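Long-range contact in LytB (PDB 4N7B), which reduces 4-hydroxy-3-methylbut-2-enyl diphosphate to isopentenyl and dimethylallyl diphosphate with an iron-sulfur cluster, ending the apicoplast pathway to isoprenoid precursors: residues Arg236-Phe248 and Trp520-Arg533. Residues are numbered along the deposited sequence; the frame is centred on the assembly and turned at random.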
ATOM      1  N   ARG A 236      -9.069  -2.114  -7.612  1.00 31.48           N
ATOM      2  CA  ARG A 236      -8.720  -2.294  -9.018  1.00 31.66           C
ATOM      3  C   ARG A 236      -7.863  -3.537  -9.268  1.00 35.26           C
ATOM      4  O   ARG A 236      -8.064  -4.278 -10.228  1.00 31.36           O
ATOM      5  CB  ARG A 236      -7.975  -1.063  -9.503  1.00 30.13           C
ATOM      6  CG  ARG A 236      -7.483  -1.123 -10.934  1.00 30.15           C
ATOM      7  CD  ARG A 236      -6.921   0.249 -11.298  1.00 35.08           C
ATOM      8  NE  ARG A 236      -6.315   0.316 -12.628  1.00 33.37           N
ATOM      9  CZ  ARG A 236      -5.029   0.092 -12.893  1.00 36.31           C
ATOM     10  NH1 ARG A 236      -4.197  -0.263 -11.924  1.00 35.69           N
ATOM     11  NH2 ARG A 236      -4.572   0.214 -14.138  1.00 38.95           N
ATOM     12  N   ALA A 237      -6.890  -3.763  -8.404  1.00 32.25           N
ATOM     13  CA  ALA A 237      -5.982  -4.873  -8.596  1.00 29.77           C
ATOM     14  C   ALA A 237      -6.725  -6.198  -8.394  1.00 31.77           C
ATOM     15  O   ALA A 237      -6.565  -7.146  -9.166  1.00 36.74           O
ATOM     16  CB  ALA A 237      -4.813  -4.739  -7.638  1.00 30.10           C
ATOM     17  N   ILE A 238      -7.561  -6.263  -7.367  1.00 32.13           N
ATOM     18  CA  ILE A 238      -8.344  -7.469  -7.120  1.00 35.14           C
ATOM     19  C   ILE A 238      -9.282  -7.744  -8.287  1.00 37.23           C
ATOM     20  O   ILE A 238      -9.313  -8.850  -8.819  1.00 37.90           O
ATOM     21  CB  ILE A 238      -9.157  -7.356  -5.824  1.00 36.48           C
ATOM     22  CG1 ILE A 238      -8.206  -7.185  -4.629  1.00 38.48           C
ATOM     23  CG2 ILE A 238     -10.014  -8.590  -5.627  1.00 37.80           C
ATOM     24  CD1 ILE A 238      -8.892  -6.935  -3.299  1.00 36.98           C
ATOM     25  N   GLU A 239     -10.039  -6.736  -8.700  1.00 35.60           N
ATOM     26  CA  GLU A 239     -10.980  -6.915  -9.800  1.00 36.51           C
ATOM     27  C   GLU A 239     -10.227  -7.371 -11.059  1.00 43.06           C
ATOM     28  O   GLU A 239     -10.721  -8.191 -11.824  1.00 41.99           O
ATOM     29  CB  GLU A 239     -11.756  -5.616 -10.044  1.00 38.13           C
ATOM     30  CG  GLU A 239     -12.858  -5.727 -11.117  1.00 53.30           C
ATOM     31  CD  GLU A 239     -13.716  -4.458 -11.239  1.00 61.58           C
ATOM     32  OE1 GLU A 239     -14.665  -4.451 -12.060  1.00 57.48           O
ATOM     33  OE2 GLU A 239     -13.441  -3.468 -10.515  1.00 63.57           O
ATOM     34  N   THR A 240      -9.011  -6.867 -11.252  1.00 37.45           N
ATOM     35  CA  THR A 240      -8.217  -7.261 -12.415  1.00 33.11           C
ATOM     36  C   THR A 240      -8.006  -8.769 -12.412  1.00 36.47           C
ATOM     37  O   THR A 240      -8.153  -9.424 -13.439  1.00 38.83           O
ATOM     38  CB  THR A 240      -6.846  -6.576 -12.446  1.00 37.04           C
ATOM     39  OG1 THR A 240      -7.008  -5.184 -12.751  1.00 37.94           O
ATOM     40  CG2 THR A 240      -5.957  -7.221 -13.498  1.00 40.64           C
ATOM     41  N   VAL A 241      -7.675  -9.333 -11.258  1.00 36.79           N
ATOM     42  CA  VAL A 241      -7.430 -10.774 -11.180  1.00 37.49           C
ATOM     43  C   VAL A 241      -8.713 -11.563 -11.341  1.00 42.08           C
ATOM     44  O   VAL A 241      -8.746 -12.559 -12.062  1.00 41.88           O
ATOM     45  CB  VAL A 241      -6.769 -11.185  -9.850  1.00 39.60           C
ATOM     46  CG1 VAL A 241      -6.569 -12.702  -9.787  1.00 38.14           C
ATOM     47  CG2 VAL A 241      -5.428 -10.475  -9.694  1.00 37.66           C
ATOM     48  N   GLU A 242      -9.767 -11.115 -10.667  1.00 46.52           N
ATOM     49  CA  GLU A 242     -11.057 -11.799 -10.697  1.00 47.62           C
ATOM     50  C   GLU A 242     -11.630 -11.843 -12.115  1.00 54.20           C
ATOM     51  O   GLU A 242     -12.279 -12.812 -12.523  1.00 55.17           O
ATOM     52  CB  GLU A 242     -12.038 -11.093  -9.759  1.00 44.78           C
ATOM     53  CG  GLU A 242     -12.012 -11.624  -8.326  1.00 53.03           C
ATOM     54  CD  GLU A 242     -12.684 -10.685  -7.334  1.00 58.78           C
ATOM     55  OE1 GLU A 242     -13.159  -9.608  -7.761  1.00 63.35           O
ATOM     56  OE2 GLU A 242     -12.722 -11.013  -6.120  1.00 63.57           O
ATOM     57  N   GLU A 243     -11.358 -10.796 -12.877  1.00 45.91           N
ATOM     58  CA  GLU A 243     -11.955 -10.655 -14.183  1.00 47.22           C
ATOM     59  C   GLU A 243     -11.184 -11.501 -15.204  1.00 56.20           C
ATOM     60  O   GLU A 243     -11.763 -12.004 -16.177  1.00 55.46           O
ATOM     61  CB  GLU A 243     -12.007  -9.174 -14.555  1.00 46.88           C
ATOM     62  CG  GLU A 243     -12.944  -8.870 -15.699  1.00 61.72           C
ATOM     63  CD  GLU A 243     -14.389  -9.017 -15.301  1.00 62.90           C
ATOM     64  OE1 GLU A 243     -14.727  -8.683 -14.144  1.00 65.52           O
ATOM     65  OE2 GLU A 243     -15.174  -9.485 -16.141  1.00 64.11           O
ATOM     66  N   CYS A 244      -9.889 -11.691 -14.956  1.00 53.75           N
ATOM     67  CA  CYS A 244      -9.063 -12.574 -15.775  1.00 53.00           C
ATOM     68  C   CYS A 244      -9.491 -14.013 -15.568  1.00 59.22           C
ATOM     69  O   CYS A 244      -9.540 -14.811 -16.506  1.00 61.00           O
ATOM     70  CB  CYS A 244      -7.597 -12.432 -15.386  1.00 51.67           C
ATOM     71  SG  CYS A 244      -6.782 -10.995 -16.119  1.00 56.37           S
ATOM     72  N   LEU A 245      -9.795 -14.340 -14.317  1.00 54.75           N
ATOM     73  CA  LEU A 245     -10.255 -15.677 -13.972  1.00 57.00           C
ATOM     74  C   LEU A 245     -11.588 -16.011 -14.639  1.00 59.63           C
ATOM     75  O   LEU A 245     -11.842 -17.168 -14.956  1.00 61.71           O
ATOM     76  CB  LEU A 245     -10.376 -15.815 -12.457  1.00 52.70           C
ATOM     77  CG  LEU A 245      -9.033 -15.934 -11.738  1.00 53.40           C
ATOM     78  CD1 LEU A 245      -9.204 -15.702 -10.252  1.00 51.91           C
ATOM     79  CD2 LEU A 245      -8.435 -17.313 -11.997  1.00 58.92           C
ATOM     80  N   LYS A 246     -12.435 -15.006 -14.847  1.00 67.52           N
ATOM     81  CA  LYS A 246     -13.718 -15.211 -15.518  1.00 68.80           C
ATOM     82  C   LYS A 246     -13.505 -15.486 -16.995  1.00 77.38           C
ATOM     83  O   LYS A 246     -14.154 -16.357 -17.579  1.00 82.74           O
ATOM     84  CB  LYS A 246     -14.631 -13.994 -15.340  1.00 66.12           C
ATOM     85  CG  LYS A 246     -15.331 -13.969 -13.990  1.00 75.69           C
ATOM     86  CD  LYS A 246     -16.013 -12.631 -13.693  1.00 82.42           C
ATOM     87  CE  LYS A 246     -16.206 -12.438 -12.175  1.00 77.93           C
ATOM     88  NZ  LYS A 246     -16.557 -11.037 -11.798  1.00 77.60           N
ATOM     89  N   LEU A 247     -12.580 -14.752 -17.598  1.00 83.35           N
ATOM     90  CA  LEU A 247     -12.351 -14.875 -19.027  1.00 87.71           C
ATOM     91  C   LEU A 247     -11.567 -16.128 -19.362  1.00 91.08           C
ATOM     92  O   LEU A 247     -12.059 -17.002 -20.068  1.00 99.66           O
ATOM     93  CB  LEU A 247     -11.606 -13.657 -19.564  1.00 86.18           C
ATOM     94  CG  LEU A 247     -12.375 -12.337 -19.520  1.00 87.80           C
ATOM     95  CD1 LEU A 247     -11.599 -11.285 -20.299  1.00 87.98           C
ATOM     96  CD2 LEU A 247     -13.795 -12.493 -20.070  1.00 86.53           C
ATOM     97  N   PHE A 248     -10.346 -16.215 -18.850  1.00 79.83           N
ATOM     98  CA  PHE A 248      -9.431 -17.275 -19.252  1.00 79.49           C
ATOM     99  C   PHE A 248      -9.396 -18.401 -18.241  1.00 87.31           C
ATOM    100  O   PHE A 248      -9.778 -18.234 -17.088  1.00 90.92           O
ATOM    101  CB  PHE A 248      -8.041 -16.697 -19.446  1.00 78.92           C
ATOM    102  CG  PHE A 248      -8.055 -15.343 -20.080  1.00 84.41           C
ATOM    103  CD1 PHE A 248      -8.140 -15.213 -21.453  1.00 85.84           C
ATOM    104  CD2 PHE A 248      -8.015 -14.195 -19.303  1.00 86.71           C
ATOM    105  CE1 PHE A 248      -8.167 -13.966 -22.042  1.00 85.31           C
ATOM    106  CE2 PHE A 248      -8.041 -12.941 -19.887  1.00 85.18           C
ATOM    107  CZ  PHE A 248      -8.119 -12.827 -21.259  1.00 83.86           C
ATOM    108  N   TRP A 520     -10.617   5.247 -11.346  1.00 35.92           N
ATOM    109  CA  TRP A 520      -9.773   4.460 -12.222  1.00 36.12           C
ATOM    110  C   TRP A 520     -10.556   3.292 -12.831  1.00 38.76           C
ATOM    111  O   TRP A 520     -11.368   2.666 -12.169  1.00 44.82           O
ATOM    112  CB  TRP A 520      -8.569   3.947 -11.448  1.00 34.77           C
ATOM    113  CG  TRP A 520      -7.776   5.056 -10.786  1.00 32.40           C
ATOM    114  CD1 TRP A 520      -7.707   6.369 -11.168  1.00 32.80           C
ATOM    115  CD2 TRP A 520      -6.956   4.935  -9.621  1.00 30.76           C
ATOM    116  NE1 TRP A 520      -6.882   7.071 -10.312  1.00 35.51           N
ATOM    117  CE2 TRP A 520      -6.408   6.210  -9.357  1.00 33.42           C
ATOM    118  CE3 TRP A 520      -6.625   3.869  -8.779  1.00 32.08           C
ATOM    119  CZ2 TRP A 520      -5.564   6.448  -8.286  1.00 29.18           C
ATOM    120  CZ3 TRP A 520      -5.772   4.107  -7.710  1.00 29.55           C
ATOM    121  CH2 TRP A 520      -5.248   5.388  -7.479  1.00 27.89           C
ATOM    122  N   LYS A 521     -10.306   3.014 -14.103  1.00 42.29           N
ATOM    123  CA  LYS A 521     -10.856   1.832 -14.750  1.00 41.89           C
ATOM    124  C   LYS A 521      -9.804   0.724 -14.719  1.00 46.00           C
ATOM    125  O   LYS A 521      -8.671   0.962 -14.311  1.00 36.70           O
ATOM    126  CB  LYS A 521     -11.238   2.163 -16.193  1.00 48.37           C
ATOM    127  CG  LYS A 521     -12.454   3.073 -16.308  1.00 53.99           C
ATOM    128  CD  LYS A 521     -12.873   3.246 -17.759  1.00 67.10           C
ATOM    129  CE  LYS A 521     -14.377   3.535 -17.896  1.00 83.83           C
ATOM    130  NZ  LYS A 521     -14.760   4.964 -17.658  1.00 83.59           N
ATOM    131  N   LEU A 522     -10.163  -0.478 -15.156  1.00 45.31           N
ATOM    132  CA  LEU A 522      -9.190  -1.560 -15.271  1.00 43.28           C
ATOM    133  C   LEU A 522      -8.169  -1.255 -16.367  1.00 44.23           C
ATOM    134  O   LEU A 522      -8.406  -0.405 -17.226  1.00 42.62           O
ATOM    135  CB  LEU A 522      -9.900  -2.880 -15.575  1.00 42.39           C
ATOM    136  CG  LEU A 522     -10.894  -3.336 -14.498  1.00 49.08           C
ATOM    137  CD1 LEU A 522     -11.642  -4.551 -14.960  1.00 52.71           C
ATOM    138  CD2 LEU A 522     -10.179  -3.624 -13.171  1.00 54.71           C
ATOM    139  N   PRO A 523      -7.025  -1.957 -16.347  1.00 43.01           N
ATOM    140  CA  PRO A 523      -5.987  -1.796 -17.373  1.00 46.57           C
ATOM    141  C   PRO A 523      -6.581  -1.874 -18.774  1.00 50.19           C
ATOM    142  O   PRO A 523      -7.416  -2.730 -19.039  1.00 51.84           O
ATOM    143  CB  PRO A 523      -5.041  -2.971 -17.101  1.00 48.29           C
ATOM    144  CG  PRO A 523      -5.182  -3.207 -15.619  1.00 44.52           C
ATOM    145  CD  PRO A 523      -6.650  -2.963 -15.340  1.00 45.55           C
ATOM    146  N   LYS A 524      -6.159  -0.981 -19.660  1.00 59.03           N
ATOM    147  CA  LYS A 524      -6.870  -0.788 -20.914  1.00 68.47           C
ATOM    148  C   LYS A 524      -6.792  -1.981 -21.856  1.00 65.72           C
ATOM    149  O   LYS A 524      -7.752  -2.258 -22.577  1.00 70.32           O
ATOM    150  CB  LYS A 524      -6.393   0.495 -21.596  1.00 70.77           C
ATOM    151  CG  LYS A 524      -6.892   1.722 -20.852  1.00 78.41           C
ATOM    152  CD  LYS A 524      -6.445   3.031 -21.473  1.00 81.43           C
ATOM    153  CE  LYS A 524      -6.699   4.196 -20.509  1.00 80.26           C
ATOM    154  NZ  LYS A 524      -6.709   5.504 -21.213  1.00 80.26           N
ATOM    155  N   ASN A 525      -5.675  -2.697 -21.856  1.00 56.01           N
ATOM    156  CA  ASN A 525      -5.543  -3.830 -22.770  1.00 65.98           C
ATOM    157  C   ASN A 525      -6.480  -4.929 -22.309  1.00 66.91           C
ATOM    158  O   ASN A 525      -7.117  -5.612 -23.106  1.00 66.85           O
ATOM    159  CB  ASN A 525      -4.108  -4.341 -22.814  1.00 65.19           C
ATOM    160  CG  ASN A 525      -3.649  -4.860 -21.484  1.00 63.47           C
ATOM    161  OD1 ASN A 525      -4.191  -4.476 -20.444  1.00 64.89           O
ATOM    162  ND2 ASN A 525      -2.645  -5.732 -21.496  1.00 59.85           N
ATOM    163  N   PHE A 526      -6.579  -5.069 -21.000  1.00 70.97           N
ATOM    164  CA  PHE A 526      -7.466  -6.040 -20.409  1.00 66.86           C
ATOM    165  C   PHE A 526      -8.925  -5.719 -20.720  1.00 70.72           C
ATOM    166  O   PHE A 526      -9.722  -6.618 -20.991  1.00 74.55           O
ATOM    167  CB  PHE A 526      -7.240  -6.058 -18.912  1.00 67.60           C
ATOM    168  CG  PHE A 526      -8.141  -6.979 -18.190  1.00 75.42           C
ATOM    169  CD1 PHE A 526      -8.336  -8.262 -18.659  1.00 85.85           C
ATOM    170  CD2 PHE A 526      -8.791  -6.575 -17.043  1.00 79.05           C
ATOM    171  CE1 PHE A 526      -9.165  -9.129 -18.005  1.00 94.62           C
ATOM    172  CE2 PHE A 526      -9.622  -7.435 -16.379  1.00 88.98           C
ATOM    173  CZ  PHE A 526      -9.811  -8.722 -16.865  1.00 97.14           C
ATOM    174  N   LEU A 527      -9.275  -4.436 -20.684  1.00 55.44           N
ATOM    175  CA  LEU A 527     -10.621  -3.998 -21.049  1.00 53.83           C
ATOM    176  C   LEU A 527     -10.927  -4.327 -22.504  1.00 62.27           C
ATOM    177  O   LEU A 527     -12.032  -4.754 -22.830  1.00 60.90           O
ATOM    178  CB  LEU A 527     -10.775  -2.494 -20.837  1.00 51.34           C
ATOM    179  CG  LEU A 527     -10.987  -2.007 -19.407  1.00 49.38           C
ATOM    180  CD1 LEU A 527     -10.930  -0.491 -19.365  1.00 47.96           C
ATOM    181  CD2 LEU A 527     -12.320  -2.509 -18.887  1.00 50.08           C
ATOM    182  N   HIS A 528      -9.948  -4.124 -23.380  1.00 72.69           N
ATOM    183  CA  HIS A 528     -10.133  -4.414 -24.797  1.00 83.60           C
ATOM    184  C   HIS A 528     -10.504  -5.882 -24.994  1.00 85.07           C
ATOM    185  O   HIS A 528     -11.404  -6.212 -25.775  1.00 86.36           O
ATOM    186  CB  HIS A 528      -8.865  -4.094 -25.590  1.00 87.33           C
ATOM    187  CG  HIS A 528      -9.052  -4.163 -27.077  1.00 96.82           C
ATOM    188  ND1 HIS A 528      -9.711  -3.184 -27.792  1.00 99.58           N
ATOM    189  CD2 HIS A 528      -8.679  -5.100 -27.981  1.00 96.81           C
ATOM    190  CE1 HIS A 528      -9.726  -3.510 -29.072  1.00100.07           C
ATOM    191  NE2 HIS A 528      -9.109  -4.669 -29.212  1.00 99.52           N
ATOM    192  N   MET A 529      -9.801  -6.758 -24.280  1.00 72.59           N
ATOM    193  CA  MET A 529     -10.073  -8.189 -24.341  1.00 72.70           C
ATOM    194  C   MET A 529     -11.530  -8.441 -24.002  1.00 74.75           C
ATOM    195  O   MET A 529     -12.271  -9.054 -24.778  1.00 76.63           O
ATOM    196  CB  MET A 529      -9.185  -8.943 -23.359  1.00 68.42           C
ATOM    197  CG  MET A 529      -7.705  -8.821 -23.668  1.00 67.55           C
ATOM    198  SD  MET A 529      -6.672  -9.664 -22.456  1.00 81.18           S
ATOM    199  CE  MET A 529      -5.069  -8.956 -22.817  1.00 63.73           C
ATOM    200  N   ILE A 530     -11.931  -7.957 -22.832  1.00 70.08           N
ATOM    201  CA  ILE A 530     -13.298  -8.115 -22.357  1.00 75.12           C
ATOM    202  C   ILE A 530     -14.296  -7.733 -23.451  1.00 86.53           C
ATOM    203  O   ILE A 530     -15.240  -8.478 -23.728  1.00 95.10           O
ATOM    204  CB  ILE A 530     -13.544  -7.256 -21.106  1.00 69.61           C
ATOM    205  CG1 ILE A 530     -12.682  -7.766 -19.948  1.00 67.44           C
ATOM    206  CG2 ILE A 530     -15.012  -7.273 -20.716  1.00 66.60           C
ATOM    207  CD1 ILE A 530     -12.792  -6.936 -18.671  1.00 60.19           C
ATOM    208  N   LYS A 531     -14.065  -6.587 -24.088  1.00 94.93           N
ATOM    209  CA  LYS A 531     -14.975  -6.075 -25.104  1.00 98.52           C
ATOM    210  C   LYS A 531     -15.136  -7.098 -26.226  1.00108.62           C
ATOM    211  O   LYS A 531     -16.254  -7.393 -26.658  1.00115.01           O
ATOM    212  CB  LYS A 531     -14.465  -4.751 -25.670  1.00 94.13           C
ATOM    213  CG  LYS A 531     -15.578  -3.813 -26.128  1.00 95.68           C
ATOM    214  CD  LYS A 531     -15.034  -2.570 -26.828  1.00 99.64           C
ATOM    215  CE  LYS A 531     -14.394  -2.918 -28.173  1.00104.35           C
ATOM    216  NZ  LYS A 531     -13.893  -1.714 -28.898  1.00103.27           N
ATOM    217  N   GLU A 532     -14.015  -7.637 -26.697  1.00110.35           N
ATOM    218  CA  GLU A 532     -14.045  -8.682 -27.712  1.00111.73           C
ATOM    219  C   GLU A 532     -14.961  -9.814 -27.289  1.00114.92           C
ATOM    220  O   GLU A 532     -16.037 -10.012 -27.854  1.00118.98           O
ATOM    221  CB  GLU A 532     -12.650  -9.258 -27.945  1.00109.63           C
ATOM    222  CG  GLU A 532     -12.086  -8.950 -29.310  1.00115.11           C
ATOM    223  CD  GLU A 532     -11.329  -7.643 -29.330  1.00118.92           C
ATOM    224  OE1 GLU A 532     -11.798  -6.689 -29.987  1.00119.58           O
ATOM    225  OE2 GLU A 532     -10.264  -7.571 -28.683  1.00121.00           O
ATOM    226  N   ARG A 533     -14.514 -10.547 -26.276  1.00113.76           N
ATOM    227  CA  ARG A 533     -15.161 -11.779 -25.848  1.00116.61           C
ATOM    228  C   ARG A 533     -16.687 -11.673 -25.714  1.00121.06           C
ATOM    229  O   ARG A 533     -17.397 -12.670 -25.870  1.00123.70           O
ATOM    230  CB  ARG A 533     -14.562 -12.237 -24.521  1.00112.26           C
ATOM    231  CG  ARG A 533     -14.915 -13.660 -24.169  1.00114.39           C
ATOM    232  CD  ARG A 533     -13.952 -14.651 -24.803  1.00113.65           C
ATOM    233  NE  ARG A 533     -13.114 -15.295 -23.797  1.00112.76           N
ATOM    234  CZ  ARG A 533     -13.577 -15.963 -22.743  1.00113.79           C
ATOM    235  NH1 ARG A 533     -14.885 -16.089 -22.531  1.00115.72           N
ATOM    236  NH2 ARG A 533     -12.725 -16.509 -21.889  1.00111.21           N
TER
HETATM  237  O   HOH W   1      -6.325   2.019 -16.097  1.00 51.78           O
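The Phe526 ring is a knob in the hole between Thr240, Glu243, Cys244 and Leu247 on helix 236-247. Its first torsion (chi1 177°) turns CG away from the backbone N; the ring crosses the Glu243 side chain at about a right angle, and its leading atom CZ lies 3.2 Å from Glu243 CB, which meets the ring at its edge. Cys244 SG sits obliquely to the ring, 4.1 Å from its centroid, a sulfur-aromatic contact. Ile530 CD1 lies over one ring face, offset toward the rim, while Leu247 CD1 packs on Ile530 CG1. Further along, Met529 SD approaches Phe248 CZ at 3.7 Å, a Met-aromatic contact.

The other end is mixed. The extended chain of Arg236 carries NE to Lys521 O at 3.0 Å, with the acceptor in the guanidinium plane and an N-H...O angle of 156°. Water 1 links NH2 to the same carbonyl, Pro523 CG lies over one guanidinium face, and NH1 bonds Thr314 O, so the group's rotation is fixed. Leu522 CD2 packs against Glu239 CG and Thr240 OG1; that hydroxyl donates to Arg236 O and touches Pro523 CD at 3.4 Å.

Both helices, 32° from parallel, lie against one parallel four-stranded sheet, where Ile311 of strand 309-312 touches Thr240, Cys244 and Phe526. Arg236's grip on the 520-523 backbone is consistent with fixing Trp520 beside the iron-sulfur cluster and its ligand Cys315.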